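Side-chain contacts in amidohydrolase (Staphylococcus aureus, PDB 3NUR), which probably hydrolyses a carbon-nitrogen bond of an amide-like substrate, as a calcium-bound, TIM-barrel member of the amidohydrolase family: residues 145-148 / 149-153; 259-262 / 263-267; 326-329 / 330-334. All blocks are in the same frame, centred on the assembly; numbering follows the deposited sequence.

Contact 1 (145-148 / 149-153)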
loop_
_atom_site.group_PDB
_atom_site.type_symbol
_atom_site.label_atom_id
_atom_site.label_comp_id
_atom_site.label_asym_id
_atom_site.label_seq_id
_atom_site.Cartn_x
_atom_site.Cartn_y
_atom_site.Cartn_z
ATOM N N ARG A 145 -1.799 -1.429 19.222
ATOM C CA ARG A 145 -1.211 -0.460 20.166
ATOM C C ARG A 145 -0.076 0.330 19.494
ATOM O O ARG A 145 0.030 1.544 19.690
ATOM C CB ARG A 145 -0.687 -1.174 21.436
ATOM C CG ARG A 145 -1.802 -1.758 22.317
ATOM C CD ARG A 145 -1.331 -2.117 23.733
ATOM N NE ARG A 145 -0.170 -3.010 23.728
ATOM C CZ ARG A 145 -0.239 -4.340 23.708
ATOM N NH1 ARG A 145 -1.417 -4.950 23.718
ATOM N NH2 ARG A 145 0.869 -5.068 23.678
ATOM N N GLU A 146 0.738 -0.338 18.661
ATOM C CA GLU A 146 1.809 0.344 17.914
ATOM C C GLU A 146 1.226 1.287 16.859
ATOM O O GLU A 146 1.791 2.342 16.598
ATOM C CB GLU A 146 2.775 -0.663 17.268
ATOM C CG GLU A 146 3.967 -0.036 16.543
ATOM C CD GLU A 146 4.911 0.849 17.349
ATOM O OE1 GLU A 146 4.723 0.975 18.583
ATOM O OE2 GLU A 146 5.872 1.382 16.750
ATOM N N PHE A 147 0.093 0.908 16.274
ATOM C CA PHE A 147 -0.625 1.735 15.300
ATOM C C PHE A 147 -1.043 3.052 15.973
ATOM O O PHE A 147 -0.799 4.133 15.429
ATOM C CB PHE A 147 -1.881 0.987 14.792
ATOM C CG PHE A 147 -2.455 1.385 13.445
ATOM C CD1 PHE A 147 -2.021 2.537 12.791
ATOM C CD2 PHE A 147 -3.416 0.593 12.821
ATOM C CE1 PHE A 147 -2.554 2.903 11.542
ATOM C CE2 PHE A 147 -3.937 0.947 11.571
ATOM C CZ PHE A 147 -3.509 2.106 10.939
ATOM N N GLU A 148 -1.673 2.947 17.154
ATOM C CA GLU A 148 -2.134 4.090 17.943
ATOM C C GLU A 148 -0.944 4.976 18.310
ATOM O O GLU A 148 -1.058 6.207 18.207
ATOM C CB GLU A 148 -2.898 3.609 19.203
ATOM C CG GLU A 148 -3.523 4.736 20.028
ATOM C CD GLU A 148 -2.650 5.389 21.092
ATOM O OE1 GLU A 148 -1.837 4.678 21.728
ATOM O OE2 GLU A 148 -2.797 6.615 21.302
ATOM N N ARG A 149 0.197 4.356 18.716
ATOM C CA ARG A 149 1.416 5.088 19.085
ATOM C C ARG A 149 1.944 5.878 17.886
ATOM O O ARG A 149 2.263 7.049 18.029
ATOM C CB ARG A 149 2.499 4.144 19.633
ATOM C CG ARG A 149 3.719 4.875 20.169
ATOM C CD ARG A 149 4.783 3.924 20.648
ATOM N NE ARG A 149 5.570 3.351 19.557
ATOM C CZ ARG A 149 6.707 3.863 19.100
ATOM N NH1 ARG A 149 7.375 3.247 18.141
ATOM N NH2 ARG A 149 7.177 5.004 19.591
ATOM N N CYS A 150 1.991 5.251 16.699
ATOM C CA CYS A 150 2.462 5.902 15.479
ATOM C C CYS A 150 1.629 7.116 15.136
ATOM O O CYS A 150 2.180 8.159 14.798
ATOM C CB CYS A 150 2.486 4.905 14.323
ATOM S SG CYS A 150 3.854 3.728 14.411
ATOM N N ILE A 151 0.302 6.986 15.220
ATOM C CA ILE A 151 -0.585 8.078 14.866
ATOM C C ILE A 151 -0.532 9.177 15.904
ATOM O O ILE A 151 -0.242 10.316 15.556
ATOM C CB ILE A 151 -2.032 7.587 14.537
ATOM C CG1 ILE A 151 -2.064 6.469 13.446
ATOM C CG2 ILE A 151 -2.989 8.754 14.192
ATOM C CD1 ILE A 151 -1.200 6.591 12.193
ATOM N N ASN A 152 -0.776 8.834 17.173
ATOM C CA ASN A 152 -0.841 9.827 18.251
ATOM C C ASN A 152 0.480 10.382 18.788
ATOM O O ASN A 152 0.522 11.549 19.166
ATOM C CB ASN A 152 -1.811 9.371 19.353
ATOM C CG ASN A 152 -3.248 9.284 18.876
ATOM O OD1 ASN A 152 -3.652 9.930 17.898
ATOM N ND2 ASN A 152 -4.045 8.463 19.533
ATOM N N ASP A 153 1.549 9.577 18.835
ATOM C CA ASP A 153 2.846 10.049 19.324
ATOM C C ASP A 153 3.782 10.455 18.217
ATOM O O ASP A 153 4.546 11.385 18.412
ATOM C CB ASP A 153 3.562 8.987 20.189
ATOM C CG ASP A 153 2.863 8.571 21.464
ATOM O OD1 ASP A 153 1.747 9.079 21.726
ATOM O OD2 ASP A 153 3.444 7.747 22.219
#
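Arg149 grips the carboxylate of Glu146, one turn earlier on the same helix, with two nitrogens. CB of Arg149 lies 3.6 Å from Arg145 O and equally near Glu146 O. CG continues anti to the backbone N (chi1 -174°). CD then comes 3.6 Å from Glu146 OE1. The chain bends at chi3 and lays the guanidinium edge-on to the carboxylate. NE donates to Glu146 OE1 at 2.7 Å, almost straight and in the guanidinium plane. NH1 donates to Glu146 OE2 at 2.8 Å, on the syn lone pair of that oxygen. The two planes are turned 34° apart, so this side-on salt bridge is not coplanar. NH2 goes on to a second salt bridge with Asp116, and Asn115 bonds Glu146 OE2. The buried carboxylate is thus held by both its own helix and helix 104-124.

The setting is helix 140-152, on the outside of the TIM barrel; along the chain it comes between strands 129-131 and 159-162. Its backbone bonds run from residue i+4 to residue i.

Phe147 lies alongside Ile151, with Ile151 CD1 at the ring edge, 4.0 Å from Phe147 CE1. Helix 176-185 touches both side chains. On the exposed side, Glu148 and Asn152 cross at about a right angle. Asn152 ND2 donates to Glu148 OE2 at 2.8 Å. Glu148 OE2 accepts on its anti lone pair, and it lies near the amide plane of Asn152. Asn152 N bonds to Glu148 O as well, so the two residues are joined through both backbone and side chain.

Contact 2 (259-262 / 263-267)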
loop_
_atom_site.group_PDB
_atom_site.type_symbol
_atom_site.label_atom_id
_atom_site.label_comp_id
_atom_site.label_asym_id
_atom_site.label_seq_id
_atom_site.Cartn_x
_atom_site.Cartn_y
_atom_site.Cartn_z
ATOM N N PRO A 259 -9.751 -4.100 -10.604
ATOM C CA PRO A 259 -10.591 -3.326 -11.537
ATOM C C PRO A 259 -10.945 -4.030 -12.834
ATOM O O PRO A 259 -11.933 -3.655 -13.457
ATOM C CB PRO A 259 -9.766 -2.052 -11.790
ATOM C CG PRO A 259 -8.926 -1.919 -10.542
ATOM C CD PRO A 259 -8.518 -3.344 -10.268
ATOM N N PHE A 260 -10.166 -5.055 -13.231
ATOM C CA PHE A 260 -10.438 -5.811 -14.455
ATOM C C PHE A 260 -11.772 -6.590 -14.349
ATOM O O PHE A 260 -12.440 -6.827 -15.365
ATOM C CB PHE A 260 -9.262 -6.773 -14.753
ATOM C CG PHE A 260 -9.411 -7.596 -16.020
ATOM C CD1 PHE A 260 -9.007 -7.091 -17.249
ATOM C CD2 PHE A 260 -9.906 -8.896 -15.973
ATOM C CE1 PHE A 260 -9.141 -7.860 -18.421
ATOM C CE2 PHE A 260 -10.050 -9.656 -17.145
ATOM C CZ PHE A 260 -9.651 -9.137 -18.353
ATOM N N PHE A 261 -12.160 -6.971 -13.119
ATOM C CA PHE A 261 -13.330 -7.828 -12.904
ATOM C C PHE A 261 -14.461 -7.258 -12.048
ATOM O O PHE A 261 -15.291 -8.042 -11.584
ATOM C CB PHE A 261 -12.815 -9.155 -12.292
ATOM C CG PHE A 261 -13.060 -10.381 -13.135
ATOM C CD1 PHE A 261 -12.747 -10.389 -14.494
ATOM C CD2 PHE A 261 -13.541 -11.554 -12.562
ATOM C CE1 PHE A 261 -12.961 -11.533 -15.272
ATOM C CE2 PHE A 261 -13.711 -12.708 -13.332
ATOM C CZ PHE A 261 -13.445 -12.680 -14.686
ATOM N N LEU A 262 -14.526 -5.936 -11.812
ATOM C CA LEU A 262 -15.604 -5.402 -10.957
ATOM C C LEU A 262 -17.022 -5.772 -11.397
ATOM O O LEU A 262 -17.832 -6.201 -10.553
ATOM C CB LEU A 262 -15.481 -3.897 -10.727
ATOM C CG LEU A 262 -14.315 -3.431 -9.844
ATOM C CD1 LEU A 262 -14.302 -1.927 -9.755
ATOM C CD2 LEU A 262 -14.395 -4.018 -8.439
ATOM N N GLU A 263 -17.335 -5.579 -12.701
ATOM C CA GLU A 263 -18.672 -5.899 -13.222
ATOM C C GLU A 263 -18.966 -7.374 -13.072
ATOM O O GLU A 263 -20.071 -7.734 -12.663
ATOM C CB GLU A 263 -18.834 -5.496 -14.697
ATOM C CG GLU A 263 -18.740 -4.000 -14.978
ATOM C CD GLU A 263 -17.350 -3.478 -15.292
ATOM O OE1 GLU A 263 -16.350 -4.142 -14.930
ATOM O OE2 GLU A 263 -17.264 -2.394 -15.916
ATOM N N ARG A 264 -17.969 -8.231 -13.345
ATOM C CA ARG A 264 -18.139 -9.680 -13.239
ATOM C C ARG A 264 -18.361 -10.147 -11.794
ATOM O O ARG A 264 -19.169 -11.038 -11.562
ATOM C CB ARG A 264 -16.964 -10.417 -13.897
ATOM C CG ARG A 264 -17.001 -11.936 -13.689
ATOM C CD ARG A 264 -18.133 -12.646 -14.403
ATOM N NE ARG A 264 -17.785 -14.059 -14.539
ATOM C CZ ARG A 264 -18.098 -14.805 -15.585
ATOM N NH1 ARG A 264 -18.843 -14.308 -16.562
ATOM N NH2 ARG A 264 -17.665 -16.051 -15.667
HETATM N N MSE A 265 -17.688 -9.511 -10.827
HETATM C CA MSE A 265 -17.882 -9.867 -9.418
HETATM C C MSE A 265 -19.306 -9.539 -8.971
HETATM O O MSE A 265 -19.941 -10.372 -8.339
HETATM C CB MSE A 265 -16.820 -9.181 -8.553
HETATM C CG MSE A 265 -15.397 -9.544 -9.019
HETATM SE SE MSE A 265 -14.018 -8.424 -8.196
HETATM C CE MSE A 265 -14.175 -9.342 -6.684
ATOM N N ASP A 266 -19.850 -8.382 -9.380
ATOM C CA ASP A 266 -21.229 -8.032 -9.038
ATOM C C ASP A 266 -22.236 -9.049 -9.577
ATOM O O ASP A 266 -23.232 -9.346 -8.912
ATOM C CB ASP A 266 -21.564 -6.628 -9.552
ATOM C CG ASP A 266 -21.038 -5.521 -8.677
ATOM O OD1 ASP A 266 -20.433 -5.831 -7.614
ATOM O OD2 ASP A 266 -21.223 -4.349 -9.042
ATOM N N GLU A 267 -21.972 -9.575 -10.772
ATOM C CA GLU A 267 -22.856 -10.556 -11.412
ATOM C C GLU A 267 -22.696 -11.978 -10.899
ATOM O O GLU A 267 -23.649 -12.754 -10.937
ATOM C CB GLU A 267 -22.549 -10.596 -12.926
ATOM C CG GLU A 267 -22.867 -9.307 -13.657
ATOM C CD GLU A 267 -22.435 -9.266 -15.111
ATOM O OE1 GLU A 267 -21.373 -9.842 -15.440
ATOM O OE2 GLU A 267 -23.148 -8.632 -15.922
HETATM O O HOH W 1 -15.567 -7.033 -15.244
#
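Arg264 lays its aliphatic stem over one face of the Phe261 ring. Its CG stands 3.8 Å from the ring centroid and 27° off the ring normal, a CH-pi contact. The touch is offset toward the rim, where Arg264 CG is 3.4 Å from Phe261 CE2. CG is anti to the backbone N (chi1 174°), which lets the stem run beside the ring in the same direction. The guanidinium plane is inclined 54° to the ring.

The tight part lies around the carbonyl of Phe261. Met265, a selenomethionine, donates its backbone N to Phe261 O at 2.9 Å, nearly along the C=O axis. CG of Met265 also presses on this oxygen, at 3.0 Å, and SE lies 3.6 Å from it. Leu262 is buried beside Met265, with CD2 reaching SE only loosely at 4.4 Å. Helix 278-284 packs against both side chains. Asp266 N bonds to Leu262 O, while its carboxylate turns to Ser279 on that same helix.

The solvent side is looser and polar. Phe261, Glu263 and Arg264 are all exposed. A water molecule bridges here, donating to Phe260 O and to Glu263 OE1. It accepts a longer bond from Arg264 N at 3.3 Å, so it joins the chain before the helix to two residues of the first turn. The other Glu263 oxygen, OE2, lies close to the carboxylate of Glu305, which would probably raise the affinity of one of the pair for a proton.

Phe261 is the N-cap residue, and the arrangement is that of a helix start: the first turn of helix 262-268, which follows barrel strand 249-251.

Contact 3 (326-329 / 330-334)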
loop_
_atom_site.group_PDB
_atom_site.type_symbol
_atom_site.label_atom_id
_atom_site.label_comp_id
_atom_site.label_asym_id
_atom_site.label_seq_id
_atom_site.Cartn_x
_atom_site.Cartn_y
_atom_site.Cartn_z
ATOM N N GLY A 326 6.961 13.074 -13.329
ATOM C CA GLY A 326 6.547 14.473 -13.353
ATOM C C GLY A 326 5.766 14.943 -14.561
ATOM O O GLY A 326 5.222 16.051 -14.530
ATOM N N VAL A 327 5.703 14.122 -15.644
ATOM C CA VAL A 327 4.979 14.505 -16.860
ATOM C C VAL A 327 3.841 13.543 -17.245
ATOM O O VAL A 327 3.021 13.892 -18.087
ATOM C CB VAL A 327 5.939 14.791 -18.063
ATOM C CG1 VAL A 327 6.921 15.924 -17.736
ATOM C CG2 VAL A 327 6.680 13.533 -18.503
ATOM N N PHE A 328 3.785 12.349 -16.631
ATOM C CA PHE A 328 2.791 11.324 -16.969
ATOM C C PHE A 328 1.361 11.824 -16.910
ATOM O O PHE A 328 0.579 11.531 -17.812
ATOM C CB PHE A 328 2.969 10.066 -16.112
ATOM C CG PHE A 328 1.938 8.975 -16.324
ATOM C CD1 PHE A 328 1.869 8.284 -17.529
ATOM C CD2 PHE A 328 1.064 8.612 -15.301
ATOM C CE1 PHE A 328 0.911 7.276 -17.721
ATOM C CE2 PHE A 328 0.144 7.564 -15.476
ATOM C CZ PHE A 328 0.076 6.905 -16.688
ATOM N N LEU A 329 1.023 12.591 -15.871
ATOM C CA LEU A 329 -0.352 13.097 -15.729
ATOM C C LEU A 329 -0.769 14.087 -16.823
ATOM O O LEU A 329 -1.962 14.346 -16.989
ATOM C CB LEU A 329 -0.618 13.638 -14.311
ATOM C CG LEU A 329 -0.381 12.642 -13.165
ATOM C CD1 LEU A 329 -0.522 13.327 -11.817
ATOM C CD2 LEU A 329 -1.322 11.435 -13.249
ATOM N N ASP A 330 0.204 14.586 -17.603
ATOM C CA ASP A 330 -0.062 15.494 -18.726
ATOM C C ASP A 330 -0.355 14.734 -20.043
ATOM O O ASP A 330 -0.696 15.369 -21.048
ATOM C CB ASP A 330 1.146 16.423 -18.924
ATOM C CG ASP A 330 1.364 17.362 -17.758
ATOM O OD1 ASP A 330 0.358 17.805 -17.156
ATOM O OD2 ASP A 330 2.532 17.657 -17.449
ATOM N N GLU A 331 -0.196 13.393 -20.049
ATOM C CA GLU A 331 -0.337 12.571 -21.265
ATOM C C GLU A 331 -1.601 11.720 -21.272
ATOM O O GLU A 331 -1.706 10.774 -22.060
ATOM C CB GLU A 331 0.892 11.647 -21.410
ATOM C CG GLU A 331 2.231 12.348 -21.243
ATOM C CD GLU A 331 3.454 11.488 -21.504
ATOM O OE1 GLU A 331 4.511 12.062 -21.854
ATOM O OE2 GLU A 331 3.360 10.246 -21.364
ATOM N N LEU A 332 -2.546 12.024 -20.391
ATOM C CA LEU A 332 -3.730 11.183 -20.236
ATOM C C LEU A 332 -5.050 11.810 -20.676
ATOM O O LEU A 332 -6.111 11.212 -20.450
ATOM C CB LEU A 332 -3.821 10.693 -18.784
ATOM C CG LEU A 332 -2.603 9.937 -18.206
ATOM C CD1 LEU A 332 -2.731 9.811 -16.711
ATOM C CD2 LEU A 332 -2.451 8.537 -18.829
ATOM N N GLY A 333 -4.979 12.995 -21.279
ATOM C CA GLY A 333 -6.159 13.744 -21.709
ATOM C C GLY A 333 -7.051 14.202 -20.565
ATOM O O GLY A 333 -8.269 14.273 -20.718
ATOM N N LEU A 334 -6.454 14.513 -19.402
ATOM C CA LEU A 334 -7.193 14.913 -18.214
ATOM C C LEU A 334 -7.433 16.425 -18.153
ATOM O O LEU A 334 -6.617 17.206 -18.653
ATOM C CB LEU A 334 -6.402 14.511 -16.949
ATOM C CG LEU A 334 -6.124 13.012 -16.718
ATOM C CD1 LEU A 334 -5.104 12.842 -15.590
ATOM C CD2 LEU A 334 -7.411 12.262 -16.413
HETATM O O HOH W 2 3.867 18.719 -15.375
HETATM O O HOH W 3 -3.588 14.561 -19.174
#
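Phe328 carries CG anti to its own N (chi1 176°), whereas Leu332 carries CG beside its backbone N (chi1 -56°), and these settings bring ring and isobutyl group together. Both methyls of Leu332 meet the ring. CD1 stands over one face, 4.2 Å from the Phe328 centroid and 24° off the normal, a CH-pi contact offset toward the rim. CD2 reaches Phe328 CZ at 3.7 Å. Leu329 comes in obliquely, its CD2 4.1 Å from Leu332 CD1. Helix 296-306 packs on Leu332, and helix 336-351 on Leu329.

The backbone beneath is a type I beta turn from Phe328 to Glu331, as the short, weakly bonded helix 325-328 gives way to the loop before helix 336-351. Glu331 N donates to Phe328 O at 3.0 Å, from above the carbonyl plane. Asp330 N reaches Val327 O at 2.9 Å in a similar way.

One water donates to Leu329 O and accepts from the N atoms of Leu332 and Leu334, tying the turn to the following loop. The exposed acids pair elsewhere: Asp330 OD1 with Lys339, Glu331 OE2 with Lys324.

The three contacts follow one another along the chain, and none touches another. Contact 1 is in helix 140-152, contact 2 at the start of helix 262-268, and contact 3 in the turn between helices 325-328 and 336-351. Contact 1 lies on the opposite side of the chain's centre from both others, with centres about 36 Å from contact 2 and about 37 Å from contact 3. Contacts 2 and 3 are nearer, about 27 Å between centres, and both pack on helix 296-306. All belong to the outer shell of one TIM-barrel domain, whereas the calcium ion is held by Glu28, His30, His192 and Asp316, none of them in these segments.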